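Local coordinates for CghA (Chaetomium globosum, PDB 6KBC), which is a fungal protein of the Diels-Alderase family, built of two calycin-like beta domains, and binds the ligand WK1 in a pocket, at residues F66-S71 against P98-T103. Sequence-based numbering, arbitrary orientation.
Sequences FFRDGS and PVSVVT. With WK1 ((2S)-3-[(2S,4E)-4-[[(1R,2S,4aR,6S,8R,8aS)-2-[(E)-but-2-en-2-yl]-6,8-dimethyl-1,2,4a,5,6,7,8,8a-octahydronaphthalen-1-yl]-oxidanyl-methylidene]-3,5-bis(oxidanylidene)pyrrolidin-2-yl]-2-methyl-2-oxidanyl-propanoic acid), chain B.
Arg68 and Ser100 tie together two strands of the N-terminal domain that do not pair with each other. The axes of 66-69 and 99-103 cross steeply and come no closer than 9.1 Å, so the gap is bridged by one long side chain.

The polar part of the contact is the guanidinium of Arg68. Its chain runs extended from CG to NE, which carries the group across to the other strand. Arg68 NE donates to Ser100 OG at 2.9 Å in a nearly straight bond (174°), with the hydroxyl lying in the guanidinium plane. Ser100 holds OG anti to its backbone N (chi1 176°), which presents the hydroxyl at that edge. Arg68 NH2 also reaches the carbonyl oxygen, Ser100 O, at 3.0 Å, but the angle of 126° makes this bond weak. Arg68 NH1 bonds to Ser8 OG of strand 6-10, so the group is gripped at more than one nitrogen, which probably fixes its rotation.

The nonpolar part is slight. Val102 lays CG2 over one face of the guanidinium, 3.9 Å from Arg68 NH2, while Val101 CA sits at the edge, near its plane.

Phe67, the residue before Arg68, points the other way, into the ligand pocket. Its ring meets WK1 obliquely, with Phe67 CE1 3.6 Å from WK1 C11 and Phe67 CZ 3.8 Å from WK1 C21. Alternation along the strand thus sends Arg68 into the interior packing and Phe67 to the ligand.

Strand 60-69 pairs with 46-54 and 77-85, and strand 99-105 with 6-10 and 113-119; Trp118 of strand 113-119 and Phe77 of strand 77-85 each touch both Arg68 and Ser100, and Pro35 touches both Arg68 and Val102.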
# COMPACT_ATOMS: atom_id res chain seq x y z
N PHE A 66 8.49 -4.42 -0.27
CA PHE A 66 9.90 -4.50 -0.62
C PHE A 66 10.43 -3.08 -0.76
O PHE A 66 9.97 -2.33 -1.62
CB PHE A 66 10.10 -5.29 -1.91
CG PHE A 66 9.71 -6.74 -1.81
CD1 PHE A 66 8.39 -7.13 -1.98
CD2 PHE A 66 10.67 -7.72 -1.55
CE1 PHE A 66 8.02 -8.48 -1.91
CE2 PHE A 66 10.31 -9.07 -1.48
CZ PHE A 66 8.98 -9.44 -1.65
N PHE A 67 11.40 -2.73 0.09
CA PHE A 67 11.92 -1.38 0.19
C PHE A 67 13.34 -1.29 -0.33
O PHE A 67 14.18 -2.15 -0.05
CB PHE A 67 11.92 -0.89 1.64
CG PHE A 67 10.57 -0.53 2.19
CD1 PHE A 67 9.75 0.38 1.53
CD2 PHE A 67 10.13 -1.08 3.39
CE1 PHE A 67 8.51 0.74 2.06
CE2 PHE A 67 8.89 -0.73 3.92
CZ PHE A 67 8.09 0.18 3.26
N ARG A 68 13.61 -0.23 -1.09
CA ARG A 68 14.94 0.36 -1.23
C ARG A 68 14.83 1.78 -0.67
O ARG A 68 14.22 2.65 -1.30
CB ARG A 68 15.40 0.38 -2.68
CG ARG A 68 15.70 -0.99 -3.29
CD ARG A 68 15.91 -0.81 -4.77
NE ARG A 68 16.47 -1.99 -5.42
CZ ARG A 68 16.95 -1.99 -6.65
NH1 ARG A 68 16.95 -0.85 -7.35
NH2 ARG A 68 17.44 -3.10 -7.20
N ASP A 69 15.39 2.00 0.51
CA ASP A 69 15.28 3.28 1.21
C ASP A 69 16.69 3.86 1.38
O ASP A 69 17.46 3.41 2.24
CB ASP A 69 14.58 3.11 2.56
CG ASP A 69 14.22 4.44 3.22
OD1 ASP A 69 14.76 5.49 2.81
OD2 ASP A 69 13.40 4.44 4.17
N GLY A 70 17.01 4.87 0.57
CA GLY A 70 18.33 5.46 0.63
C GLY A 70 18.62 6.08 1.98
O GLY A 70 19.73 5.96 2.51
N SER A 71 17.62 6.71 2.59
CA SER A 71 17.84 7.42 3.85
C SER A 71 18.15 6.50 5.02
O SER A 71 18.64 6.98 6.04
CB SER A 71 16.63 8.26 4.21
OG SER A 71 15.47 7.46 4.40
N PRO A 98 21.41 -7.64 2.33
CA PRO A 98 22.45 -6.82 1.69
C PRO A 98 22.32 -6.67 0.18
O PRO A 98 23.02 -5.83 -0.39
CB PRO A 98 23.74 -7.59 2.03
CG PRO A 98 23.29 -9.01 2.09
CD PRO A 98 21.91 -8.98 2.69
N VAL A 99 21.46 -7.44 -0.48
CA VAL A 99 21.34 -7.40 -1.94
C VAL A 99 19.88 -7.17 -2.31
O VAL A 99 18.99 -7.88 -1.83
CB VAL A 99 21.85 -8.70 -2.60
CG1 VAL A 99 21.86 -8.53 -4.11
CG2 VAL A 99 23.24 -9.03 -2.12
N SER A 100 19.66 -6.21 -3.20
CA SER A 100 18.38 -6.01 -3.86
C SER A 100 18.62 -5.92 -5.35
O SER A 100 19.29 -4.99 -5.81
CB SER A 100 17.67 -4.74 -3.38
OG SER A 100 16.47 -4.56 -4.12
N VAL A 101 18.07 -6.86 -6.11
CA VAL A 101 18.21 -6.85 -7.55
C VAL A 101 16.84 -6.94 -8.19
O VAL A 101 16.01 -7.77 -7.80
CB VAL A 101 19.14 -7.98 -8.04
CG1 VAL A 101 18.58 -9.35 -7.70
CG2 VAL A 101 19.34 -7.87 -9.54
N VAL A 102 16.59 -6.07 -9.16
CA VAL A 102 15.37 -6.11 -9.96
C VAL A 102 15.76 -6.22 -11.42
O VAL A 102 16.59 -5.44 -11.90
CB VAL A 102 14.48 -4.88 -9.72
CG1 VAL A 102 13.22 -4.98 -10.58
CG2 VAL A 102 14.13 -4.77 -8.25
N THR A 103 15.18 -7.18 -12.11
CA THR A 103 15.41 -7.37 -13.53
C THR A 103 14.09 -7.26 -14.27
O THR A 103 13.04 -7.63 -13.74
CB THR A 103 16.05 -8.74 -13.80
OG1 THR A 103 15.10 -9.77 -13.48
CG2 THR A 103 17.29 -8.92 -12.94
O WK1 B . 7.54 -1.87 9.68
C17 WK1 B . 6.54 -2.21 9.10
O1 WK1 B . 6.21 -3.36 9.00
C19 WK1 B . 5.65 -1.20 8.49
O2 WK1 B . 6.05 0.10 8.78
C18 WK1 B . 4.28 -1.34 9.06
C20 WK1 B . 5.78 -1.46 7.01
C22 WK1 B . 4.70 -0.82 6.26
N WK1 B . 4.57 -1.12 4.85
C21 WK1 B . 4.38 0.01 4.16
O5 WK1 B . 4.21 0.02 2.86
C23 WK1 B . 4.64 0.63 6.27
O4 WK1 B . 4.72 1.39 7.34
C24 WK1 B . 4.41 1.22 5.00
C16 WK1 B . 4.27 2.64 4.69
O3 WK1 B . 4.33 3.46 5.66
C9 WK1 B . 3.92 3.08 3.33
C8 WK1 B . 2.37 2.92 3.37
C12 WK1 B . 1.77 1.72 4.08
C13 WK1 B . 1.42 0.62 3.45
C90 WK1 B . 0.84 -0.54 4.18
C14 WK1 B . 1.56 1.77 5.56
C7 WK1 B . 1.71 4.11 3.99
C6 WK1 B . 1.99 5.30 3.51
C3 WK1 B . 3.16 5.41 2.60
C4 WK1 B . 4.31 4.51 2.99
C5 WK1 B . 5.29 4.50 1.83
C11 WK1 B . 6.54 3.79 2.21
C2 WK1 B . 3.62 6.80 2.25
C1 WK1 B . 4.37 6.66 0.97
C10 WK1 B . 4.75 7.94 0.31
C WK1 B . 5.61 5.87 1.26